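Peroxisomal catalase A (Saccharomyces cerevisiae, PDB 1A4E) catalyses the heme-dependent breakdown of hydrogen peroxide to water and oxygen, probably protecting the cell from peroxide made by peroxisomal oxidases. Local coordinates at residues A104-D109 / D242-D247; H213-H218 / V262-M267; A318-V323 / S340-H345. All coordinates share one frame; numbering follows the deposited sequence.

Contact 1 (A104-D109 / D242-D247)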
loop_
_atom_site.group_PDB
_atom_site.type_symbol
_atom_site.label_atom_id
_atom_site.label_comp_id
_atom_site.label_asym_id
_atom_site.label_seq_id
_atom_site.Cartn_x
_atom_site.Cartn_y
_atom_site.Cartn_z
ATOM N N ALA B 104 -18.159 0.594 -21.186
ATOM C CA ALA B 104 -18.128 0.742 -22.632
ATOM C C ALA B 104 -17.545 2.024 -23.175
ATOM O O ALA B 104 -17.561 3.076 -22.547
ATOM C CB ALA B 104 -19.521 0.632 -23.198
ATOM N N ASP B 105 -17.027 1.916 -24.391
ATOM C CA ASP B 105 -16.451 3.045 -25.094
ATOM C C ASP B 105 -17.419 4.088 -25.602
ATOM O O ASP B 105 -17.129 5.284 -25.559
ATOM C CB ASP B 105 -15.646 2.555 -26.286
ATOM C CG ASP B 105 -14.237 2.115 -25.948
ATOM O OD1 ASP B 105 -13.749 2.408 -24.861
ATOM O OD2 ASP B 105 -13.611 1.493 -26.794
ATOM N N THR B 106 -18.563 3.622 -26.112
ATOM C CA THR B 106 -19.539 4.514 -26.714
ATOM C C THR B 106 -20.698 4.858 -25.783
ATOM O O THR B 106 -21.848 4.475 -25.999
ATOM C CB THR B 106 -20.040 3.869 -28.056
ATOM O OG1 THR B 106 -20.614 2.605 -27.751
ATOM C CG2 THR B 106 -18.917 3.705 -29.074
ATOM N N VAL B 107 -20.364 5.536 -24.679
ATOM C CA VAL B 107 -21.363 6.065 -23.751
ATOM C C VAL B 107 -21.347 7.589 -23.859
ATOM O O VAL B 107 -20.463 8.159 -24.500
ATOM C CB VAL B 107 -21.088 5.701 -22.252
ATOM C CG1 VAL B 107 -21.250 4.204 -22.079
ATOM C CG2 VAL B 107 -19.706 6.186 -21.814
ATOM N N ARG B 108 -22.310 8.293 -23.268
ATOM C CA ARG B 108 -22.272 9.743 -23.265
ATOM C C ARG B 108 -21.397 10.156 -22.099
ATOM O O ARG B 108 -21.578 9.718 -20.966
ATOM C CB ARG B 108 -23.686 10.301 -23.114
ATOM C CG ARG B 108 -23.760 11.778 -22.740
ATOM C CD ARG B 108 -25.147 12.324 -23.005
ATOM N NE ARG B 108 -25.187 12.683 -24.411
ATOM C CZ ARG B 108 -26.016 12.124 -25.280
ATOM N NH1 ARG B 108 -26.889 11.194 -24.939
ATOM N NH2 ARG B 108 -25.917 12.482 -26.539
ATOM N N ASP B 109 -20.418 10.986 -22.435
ATOM C CA ASP B 109 -19.460 11.529 -21.484
ATOM C C ASP B 109 -18.587 12.538 -22.207
ATOM O O ASP B 109 -18.547 12.536 -23.438
ATOM C CB ASP B 109 -18.532 10.444 -20.915
ATOM C CG ASP B 109 -18.708 10.106 -19.442
ATOM O OD1 ASP B 109 -19.436 10.785 -18.718
ATOM O OD2 ASP B 109 -18.092 9.138 -19.013
ATOM N N ASP B 242 -15.502 -2.232 -26.589
ATOM C CA ASP B 242 -14.161 -1.734 -26.856
ATOM C C ASP B 242 -13.981 -1.214 -28.272
ATOM O O ASP B 242 -12.891 -1.260 -28.849
ATOM C CB ASP B 242 -13.164 -2.850 -26.579
ATOM C CG ASP B 242 -13.220 -3.324 -25.140
ATOM O OD1 ASP B 242 -12.919 -2.546 -24.237
ATOM O OD2 ASP B 242 -13.594 -4.468 -24.919
ATOM N N TYR B 243 -15.074 -0.635 -28.779
ATOM C CA TYR B 243 -15.148 -0.109 -30.129
ATOM C C TYR B 243 -14.085 0.936 -30.464
ATOM O O TYR B 243 -13.389 0.782 -31.467
ATOM C CB TYR B 243 -16.553 0.458 -30.309
ATOM C CG TYR B 243 -16.857 0.927 -31.722
ATOM C CD1 TYR B 243 -17.126 -0.000 -32.733
ATOM C CD2 TYR B 243 -16.866 2.296 -32.000
ATOM C CE1 TYR B 243 -17.400 0.449 -34.026
ATOM C CE2 TYR B 243 -17.137 2.745 -33.290
ATOM C CZ TYR B 243 -17.400 1.817 -34.294
ATOM O OH TYR B 243 -17.674 2.266 -35.567
ATOM N N CYS B 244 -13.937 1.981 -29.636
ATOM C CA CYS B 244 -12.961 3.031 -29.881
ATOM C C CYS B 244 -11.528 2.556 -29.667
ATOM O O CYS B 244 -10.631 3.002 -30.377
ATOM C CB CYS B 244 -13.276 4.215 -28.974
ATOM S SG CYS B 244 -14.906 4.945 -29.287
ATOM N N GLN B 245 -11.283 1.629 -28.729
ATOM C CA GLN B 245 -9.968 1.029 -28.525
ATOM C C GLN B 245 -9.560 0.237 -29.766
ATOM O O GLN B 245 -8.434 0.350 -30.251
ATOM C CB GLN B 245 -10.013 0.108 -27.286
ATOM C CG GLN B 245 -8.842 -0.857 -27.048
ATOM C CD GLN B 245 -7.474 -0.201 -27.017
ATOM O OE1 GLN B 245 -7.228 0.724 -26.252
ATOM N NE2 GLN B 245 -6.538 -0.645 -27.850
ATOM N N GLN B 246 -10.502 -0.546 -30.288
ATOM C CA GLN B 246 -10.284 -1.318 -31.491
ATOM C C GLN B 246 -10.048 -0.410 -32.694
ATOM O O GLN B 246 -9.187 -0.693 -33.526
ATOM C CB GLN B 246 -11.491 -2.183 -31.726
ATOM C CG GLN B 246 -11.276 -3.111 -32.891
ATOM C CD GLN B 246 -12.371 -4.134 -33.072
ATOM O OE1 GLN B 246 -12.376 -4.836 -34.078
ATOM N NE2 GLN B 246 -13.314 -4.307 -32.148
ATOM N N ASP B 247 -10.808 0.692 -32.783
ATOM C CA ASP B 247 -10.666 1.642 -33.867
ATOM C C ASP B 247 -9.279 2.287 -33.891
ATOM O O ASP B 247 -8.644 2.353 -34.947
ATOM C CB ASP B 247 -11.751 2.711 -33.726
ATOM C CG ASP B 247 -11.608 3.822 -34.758
ATOM O OD1 ASP B 247 -12.029 3.652 -35.901
ATOM O OD2 ASP B 247 -11.037 4.851 -34.421
HETATM O O HOH W 1 -11.887 0.059 -24.562
#
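Asp-105 OD2 sits among three successive backbone nitrogens at the start of helix 243-253, with Gln-245 N as its clear donor. Gln-245 N lies 3.0 Å from Asp-105 OD2, and its N-H points at the oxygen with an angle of 158°, arriving on the syn side of the carboxylate but 33° out of its plane. Cys-244 N is as near, at 2.9 Å from Asp-105 OD2, whereas Tyr-243 N at 3.3 Å from the same oxygen is poorly angled for a bond. The positive end of the helix dipole would probably favour a charged carboxylate here. The other oxygen, Asp-105 OD1, is held by His-58 and shares water 1 with Asp-242 OD1; other acceptors also compete for the protons of that water. Asp-242 OD1 is in turn salt-bridged to Arg-151 of the second subunit, which probably eases the proximity of two acidic side chains.

Carbon and sulfur contacts accompany the polar ones. Cys-244 SG, turned anti to its carbonyl carbon (chi1 -62°), comes to 3.9 Å from Asp-105 CB. Thr-106 CG2 lies obliquely against Tyr-243 CD2, at 3.8 Å, while the Thr-106 hydroxyl turns to Ala-233 O. Asp-242 holds the N-cap position yet makes no capping bond with its side chain. What remains is a helix N terminus served from outside, where an aspartate of the loop between strands 87-95 and 112-119 accepts from the amide of Gln-245.

Contact 2 (H213-H218 / V262-M267)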
loop_
_atom_site.group_PDB
_atom_site.type_symbol
_atom_site.label_atom_id
_atom_site.label_comp_id
_atom_site.label_asym_id
_atom_site.label_seq_id
_atom_site.Cartn_x
_atom_site.Cartn_y
_atom_site.Cartn_z
ATOM N N HIS B 213 1.454 35.948 -22.288
ATOM C CA HIS B 213 0.083 35.966 -22.759
ATOM C C HIS B 213 -0.781 34.917 -22.077
ATOM O O HIS B 213 -0.302 33.888 -21.606
ATOM C CB HIS B 213 0.018 35.702 -24.261
ATOM C CG HIS B 213 0.493 36.827 -25.174
ATOM N ND1 HIS B 213 1.737 37.156 -25.484
ATOM C CD2 HIS B 213 -0.333 37.668 -25.880
ATOM C CE1 HIS B 213 1.708 38.144 -26.344
ATOM N NE2 HIS B 213 0.456 38.443 -26.574
ATOM N N TYR B 214 -2.079 35.219 -21.978
ATOM C CA TYR B 214 -3.075 34.247 -21.572
ATOM C C TYR B 214 -3.329 33.440 -22.834
ATOM O O TYR B 214 -3.543 33.997 -23.910
ATOM C CB TYR B 214 -4.372 34.906 -21.147
ATOM C CG TYR B 214 -4.301 35.654 -19.822
ATOM C CD1 TYR B 214 -3.931 35.005 -18.634
ATOM C CD2 TYR B 214 -4.631 37.007 -19.793
ATOM C CE1 TYR B 214 -3.894 35.701 -17.425
ATOM C CE2 TYR B 214 -4.593 37.710 -18.587
ATOM C CZ TYR B 214 -4.227 37.054 -17.410
ATOM O OH TYR B 214 -4.212 37.747 -16.215
ATOM N N VAL B 215 -3.291 32.114 -22.714
ATOM C CA VAL B 215 -3.383 31.211 -23.857
ATOM C C VAL B 215 -4.464 30.158 -23.667
ATOM O O VAL B 215 -4.679 29.678 -22.554
ATOM C CB VAL B 215 -1.993 30.520 -24.074
ATOM C CG1 VAL B 215 -2.059 29.518 -25.211
ATOM C CG2 VAL B 215 -0.941 31.552 -24.468
ATOM N N GLN B 216 -5.205 29.816 -24.727
ATOM C CA GLN B 216 -6.102 28.664 -24.711
ATOM C C GLN B 216 -5.728 27.818 -25.917
ATOM O O GLN B 216 -5.486 28.336 -27.007
ATOM C CB GLN B 216 -7.564 29.080 -24.803
ATOM C CG GLN B 216 -7.932 29.639 -23.442
ATOM C CD GLN B 216 -9.367 29.449 -23.016
ATOM O OE1 GLN B 216 -10.195 28.863 -23.703
ATOM N NE2 GLN B 216 -9.696 29.938 -21.833
ATOM N N VAL B 217 -5.611 26.499 -25.713
ATOM C CA VAL B 217 -5.136 25.603 -26.763
ATOM C C VAL B 217 -6.258 24.766 -27.372
ATOM O O VAL B 217 -7.159 24.277 -26.692
ATOM C CB VAL B 217 -4.016 24.703 -26.170
ATOM C CG1 VAL B 217 -3.328 23.935 -27.285
ATOM C CG2 VAL B 217 -2.953 25.546 -25.466
ATOM N N HIS B 218 -6.202 24.639 -28.699
ATOM C CA HIS B 218 -7.178 23.897 -29.484
ATOM C C HIS B 218 -6.441 22.840 -30.289
ATOM O O HIS B 218 -5.514 23.148 -31.030
ATOM C CB HIS B 218 -7.927 24.819 -30.461
ATOM C CG HIS B 218 -8.792 25.872 -29.788
ATOM N ND1 HIS B 218 -10.116 25.892 -29.698
ATOM C CD2 HIS B 218 -8.307 26.979 -29.136
ATOM C CE1 HIS B 218 -10.455 26.958 -29.019
ATOM N NE2 HIS B 218 -9.360 27.601 -28.686
ATOM N N VAL B 262 -2.633 21.677 -33.952
ATOM C CA VAL B 262 -2.655 22.436 -32.717
ATOM C C VAL B 262 -2.665 23.933 -33.007
ATOM O O VAL B 262 -1.856 24.449 -33.774
ATOM C CB VAL B 262 -1.413 22.045 -31.872
ATOM C CG1 VAL B 262 -1.436 22.764 -30.533
ATOM C CG2 VAL B 262 -1.407 20.549 -31.627
ATOM N N TYR B 263 -3.588 24.651 -32.374
ATOM C CA TYR B 263 -3.731 26.094 -32.503
ATOM C C TYR B 263 -3.814 26.700 -31.116
ATOM O O TYR B 263 -4.088 25.993 -30.149
ATOM C CB TYR B 263 -5.017 26.531 -33.197
ATOM C CG TYR B 263 -5.241 26.013 -34.602
ATOM C CD1 TYR B 263 -5.914 24.800 -34.797
ATOM C CD2 TYR B 263 -4.789 26.755 -35.694
ATOM C CE1 TYR B 263 -6.127 24.326 -36.092
ATOM C CE2 TYR B 263 -4.998 26.283 -36.991
ATOM C CZ TYR B 263 -5.661 25.069 -37.176
ATOM O OH TYR B 263 -5.845 24.592 -38.454
ATOM N N ILE B 264 -3.567 28.010 -31.000
ATOM C CA ILE B 264 -3.758 28.716 -29.747
ATOM C C ILE B 264 -4.488 30.038 -29.982
ATOM O O ILE B 264 -4.496 30.593 -31.081
ATOM C CB ILE B 264 -2.417 29.046 -29.017
ATOM C CG1 ILE B 264 -1.487 29.872 -29.901
ATOM C CG2 ILE B 264 -1.775 27.736 -28.565
ATOM C CD1 ILE B 264 -0.246 30.395 -29.156
ATOM N N GLN B 265 -5.144 30.521 -28.924
ATOM C CA GLN B 265 -5.739 31.844 -28.878
ATOM C C GLN B 265 -4.924 32.574 -27.829
ATOM O O GLN B 265 -4.710 32.058 -26.730
ATOM C CB GLN B 265 -7.169 31.831 -28.399
ATOM C CG GLN B 265 -8.182 31.302 -29.383
ATOM C CD GLN B 265 -9.548 31.213 -28.728
ATOM O OE1 GLN B 265 -9.711 30.455 -27.778
ATOM N NE2 GLN B 265 -10.557 31.971 -29.168
ATOM N N THR B 266 -4.401 33.751 -28.166
ATOM C CA THR B 266 -3.661 34.535 -27.204
ATOM C C THR B 266 -4.414 35.803 -26.847
ATOM O O THR B 266 -5.329 36.240 -27.547
ATOM C CB THR B 266 -2.271 34.883 -27.747
ATOM O OG1 THR B 266 -2.428 35.514 -29.005
ATOM C CG2 THR B 266 -1.414 33.650 -27.876
ATOM N N MET B 267 -3.994 36.388 -25.728
ATOM C CA MET B 267 -4.656 37.536 -25.145
ATOM C C MET B 267 -3.719 38.192 -24.147
ATOM O O MET B 267 -3.018 37.503 -23.412
ATOM C CB MET B 267 -5.917 37.050 -24.444
ATOM C CG MET B 267 -6.776 38.149 -23.921
ATOM S SD MET B 267 -8.128 37.550 -22.904
ATOM C CE MET B 267 -9.141 36.849 -24.166
HETATM O O HOH W 2 -11.558 29.783 -25.962
#
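His-218 NE2 donates to Gln-265 OE1 over 3.0 Å, a diagonal bond between strands 213-218 and 262-267, since these two residues are not paired in the ladder. The oxygen lies close to the imidazole plane, but the donor stands above the amide's carbonyl plane, 59° out of it, and ring and amide are turned 80° against each other. An extended chain beyond CG (chi2 174°) carries the Gln-265 amide out to the histidine. OE1 also accepts from water 2, at 2.7 Å from Gln-265 OE1, and that water donates as well to Gln-216 OE1. The amide nitrogens are served elsewhere: Gln-265 NE2 by the carbonyls of Trp-286 and Phe-291, Gln-216 NE2 by Thr-202 OG1.

The two strands belong to the antiparallel beta-barrel at the core of the catalase fold, strand 212-221 lying between strand 203-206 and strand 259-267. In the hydrogen-bonded pairs, Gln-216 and Gln-265 exchange both N-H groups with both carbonyls, as do His-218 and Tyr-263; Tyr-263 N reaches His-218 O at 2.8 Å. Tyr-214 N closes on Met-267 O at 2.9 Å. Val-217 N, in a non-hydrogen-bonded pair here, finds Ser-199 instead, and the hydroxyl of Tyr-214 is taken by Glu-409. On the face carrying Val-215, Val-217, Ile-264 and Thr-266 the contacts across the strands are mainly between methyl groups: Ile-264 CG2 touches Val-215 CG1 at 3.8 Å and Val-217 CG2 at 4.0 Å, with Trp-205 packed against these three residues.

Contact 3 (A318-V323 / S340-H345). With HEM (protoporphyrin IX containing Fe), chain I.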
loop_
_atom_site.group_PDB
_atom_site.type_symbol
_atom_site.label_atom_id
_atom_site.label_comp_id
_atom_site.label_asym_id
_atom_site.label_seq_id
_atom_site.Cartn_x
_atom_site.Cartn_y
_atom_site.Cartn_z
ATOM N N ALA B 318 -0.239 14.823 -15.390
ATOM C CA ALA B 318 -0.495 15.864 -14.400
ATOM C C ALA B 318 -0.295 17.264 -14.976
ATOM O O ALA B 318 0.710 17.499 -15.654
ATOM C CB ALA B 318 0.450 15.703 -13.216
ATOM N N PRO B 319 -1.189 18.238 -14.741
ATOM C CA PRO B 319 -1.013 19.633 -15.130
ATOM C C PRO B 319 0.219 20.296 -14.522
ATOM O O PRO B 319 0.759 21.260 -15.063
ATOM C CB PRO B 319 -2.303 20.290 -14.711
ATOM C CG PRO B 319 -3.295 19.166 -14.750
ATOM C CD PRO B 319 -2.499 18.040 -14.138
ATOM N N SER B 320 0.676 19.755 -13.387
ATOM C CA SER B 320 1.874 20.240 -12.715
ATOM C C SER B 320 3.166 19.796 -13.396
ATOM O O SER B 320 4.252 20.313 -13.110
ATOM C CB SER B 320 1.835 19.774 -11.259
ATOM O OG SER B 320 1.535 18.395 -11.132
ATOM N N THR B 321 3.049 18.838 -14.326
ATOM C CA THR B 321 4.181 18.413 -15.135
ATOM C C THR B 321 4.192 19.376 -16.316
ATOM O O THR B 321 3.474 19.226 -17.304
ATOM C CB THR B 321 3.983 16.959 -15.616
ATOM O OG1 THR B 321 3.862 16.176 -14.445
ATOM C CG2 THR B 321 5.123 16.426 -16.459
ATOM N N THR B 322 5.021 20.402 -16.175
ATOM C CA THR B 322 5.099 21.446 -17.170
ATOM C C THR B 322 6.535 21.864 -17.383
ATOM O O THR B 322 7.353 21.767 -16.479
ATOM C CB THR B 322 4.238 22.642 -16.705
ATOM O OG1 THR B 322 4.290 23.574 -17.775
ATOM C CG2 THR B 322 4.699 23.279 -15.402
ATOM N N VAL B 323 6.847 22.323 -18.591
ATOM C CA VAL B 323 8.193 22.789 -18.893
ATOM C C VAL B 323 8.313 24.291 -18.642
ATOM O O VAL B 323 7.291 24.975 -18.503
ATOM C CB VAL B 323 8.549 22.460 -20.368
ATOM C CG1 VAL B 323 8.627 20.942 -20.499
ATOM C CG2 VAL B 323 7.541 23.066 -21.338
ATOM N N SER B 340 -3.861 17.792 -7.176
ATOM C CA SER B 340 -4.544 16.512 -7.265
ATOM C C SER B 340 -3.982 15.360 -8.060
ATOM O O SER B 340 -4.082 14.225 -7.597
ATOM C CB SER B 340 -5.954 16.723 -7.769
ATOM O OG SER B 340 -6.704 17.328 -6.738
ATOM N N TYR B 341 -3.396 15.616 -9.230
ATOM C CA TYR B 341 -2.952 14.528 -10.078
ATOM C C TYR B 341 -1.707 13.839 -9.551
ATOM O O TYR B 341 -1.741 12.623 -9.381
ATOM C CB TYR B 341 -2.707 15.057 -11.487
ATOM C CG TYR B 341 -3.974 15.422 -12.246
ATOM C CD1 TYR B 341 -4.773 16.481 -11.803
ATOM C CD2 TYR B 341 -4.337 14.701 -13.382
ATOM C CE1 TYR B 341 -5.936 16.819 -12.488
ATOM C CE2 TYR B 341 -5.500 15.038 -14.073
ATOM C CZ TYR B 341 -6.300 16.096 -13.620
ATOM O OH TYR B 341 -7.476 16.415 -14.277
ATOM N N ALA B 342 -0.635 14.576 -9.223
ATOM C CA ALA B 342 0.598 13.984 -8.712
ATOM C C ALA B 342 0.370 13.220 -7.407
ATOM O O ALA B 342 1.002 12.192 -7.162
ATOM C CB ALA B 342 1.618 15.079 -8.471
ATOM N N ASP B 343 -0.589 13.710 -6.602
ATOM C CA ASP B 343 -1.014 13.080 -5.364
ATOM C C ASP B 343 -1.715 11.753 -5.642
ATOM O O ASP B 343 -1.487 10.762 -4.947
ATOM C CB ASP B 343 -1.954 14.027 -4.631
ATOM C CG ASP B 343 -2.508 13.468 -3.325
ATOM O OD1 ASP B 343 -1.750 13.293 -2.378
ATOM O OD2 ASP B 343 -3.703 13.206 -3.245
ATOM N N ALA B 344 -2.580 11.738 -6.665
ATOM C CA ALA B 344 -3.277 10.525 -7.056
ATOM C C ALA B 344 -2.268 9.505 -7.560
ATOM O O ALA B 344 -2.412 8.319 -7.279
ATOM C CB ALA B 344 -4.271 10.812 -8.167
ATOM N N HIS B 345 -1.201 9.956 -8.233
ATOM C CA HIS B 345 -0.171 9.075 -8.770
ATOM C C HIS B 345 0.618 8.391 -7.665
ATOM O O HIS B 345 0.974 7.220 -7.792
ATOM C CB HIS B 345 0.810 9.861 -9.643
ATOM C CG HIS B 345 0.205 10.593 -10.836
ATOM N ND1 HIS B 345 0.714 11.645 -11.467
ATOM C CD2 HIS B 345 -0.994 10.288 -11.440
ATOM C CE1 HIS B 345 -0.126 11.985 -12.416
ATOM N NE2 HIS B 345 -1.149 11.165 -12.392
HETATM C CHA HEM I . -7.966 12.600 -14.615
HETATM C CHB HEM I . -8.674 15.433 -10.809
HETATM C CHC HEM I . -10.729 18.693 -13.649
HETATM C CHD HEM I . -9.067 16.313 -17.484
HETATM C C1A HEM I . -8.130 13.022 -13.308
HETATM C C2A HEM I . -7.588 12.322 -12.159
HETATM C C3A HEM I . -7.708 13.158 -11.099
HETATM C C4A HEM I . -8.355 14.350 -11.593
HETATM C CMA HEM I . -7.200 12.950 -9.680
HETATM C CAA HEM I . -6.937 10.951 -12.167
HETATM C CBA HEM I . -5.435 11.123 -12.116
HETATM C CGA HEM I . -4.646 9.832 -12.094
HETATM O O1A HEM I . -4.931 8.935 -11.304
HETATM O O2A HEM I . -3.715 9.742 -12.878
HETATM C C1B HEM I . -9.275 16.588 -11.260
HETATM C C2B HEM I . -9.700 17.661 -10.394
HETATM C C3B HEM I . -10.388 18.556 -11.180
HETATM C C4B HEM I . -10.334 18.004 -12.525
HETATM C CMB HEM I . -9.415 17.692 -8.895
HETATM C CAB HEM I . -11.037 19.751 -10.845
HETATM C CBB HEM I . -10.938 20.515 -9.591
HETATM C C1C HEM I . -10.432 18.346 -14.951
HETATM C C2C HEM I . -10.581 19.243 -16.074
HETATM C C3C HEM I . -10.052 18.605 -17.158
HETATM C C4C HEM I . -9.595 17.312 -16.682
HETATM C CMC HEM I . -11.173 20.649 -15.993
HETATM C CAC HEM I . -9.905 19.086 -18.451
HETATM C CBC HEM I . -9.147 20.275 -18.775
HETATM C C1D HEM I . -8.639 15.077 -17.038
HETATM C C2D HEM I . -8.118 14.037 -17.889
HETATM C C3D HEM I . -7.839 12.990 -17.082
HETATM C C4D HEM I . -8.173 13.386 -15.740
HETATM C CMD HEM I . -7.897 14.103 -19.393
HETATM C CAD HEM I . -7.325 11.630 -17.513
HETATM C CBD HEM I . -5.819 11.511 -17.559
HETATM C CGD HEM I . -5.422 10.135 -18.062
HETATM O O1D HEM I . -5.771 9.788 -19.181
HETATM O O2D HEM I . -4.774 9.391 -17.337
HETATM N NA HEM I . -8.575 14.282 -12.953
HETATM N NB HEM I . -9.641 16.812 -12.566
HETATM N NC HEM I . -9.787 17.185 -15.318
HETATM N ND HEM I . -8.657 14.678 -15.715
HETATM FE FE HEM I . -9.203 15.719 -14.142
HETATM O O HOH W 3 -0.895 17.498 -10.262
#
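Pro-319 and the heme enclose the ring of Tyr-341 between them. Pro-319 CD stands over one face, 3.7 Å from the ring centroid and 18° off its normal, a CH-pi contact; over the opposite face comes HEM C4A, offset toward the rim. At the far end of the ring Tyr-341 OH binds the heme iron at 1.9 Å as the axial ligand and takes a hydrogen bond from Arg-337. Tyr-341 CG, anti to the carbonyl carbon (chi1 -71°), sends the ring outward from the helix to the iron. Tyr-341 CB rests against Ala-318 CB, 3.7 Å away.

His-345, one turn further on, presents its ring edge to the propionate: NE2 gives a weak bond to HEM O2A at 3.0 Å, bent to 123°. Tyr-341 O stands over the centre of one face of this ring, and Ala-318 CB approaches His-345 CE1 to 3.8 Å. An alanine here, having no NE2, would probably leave propionate O2A less firmly held and open a gap beside Ala-318 CB.

Ser-320 OG is linked through water 3, at 2.7 Å from that hydroxyl, to Ala-342 N, which donates to the water. Segment 318-323 opens with a type I turn from Ala-318 to Thr-321, closed by Thr-321 N on Ala-318 O. The turn is wedged between helix 332-348, where Pro-319 also meets Leu-334 and Leu-338, and strand 122-129, whose Asp-125 binds Ala-318 N and whose Val-127 touches Tyr-341.

Overall arrangement
All three contacts are buried; the centre of contact 3 lies about 11 Å from the centre of the chain, those of contacts 1 and 2 about 16 and 18 Å. None shares a segment with another, although helix 243-253 of contact 1 is followed in the chain by strand 259-267 of contact 2. Their chemistry follows their place. Contact 2, untouched by other subunits, relies on repeated strand pairing; contact 1 settles charge at a helix start beside the second subunit; contact 3, bordered by all three other subunits, combines small apolar surfaces with coordination of the heme iron. Strand 122-129 packs on both contact 2 (Val-217, Val-262) and contact 3 (Tyr-341).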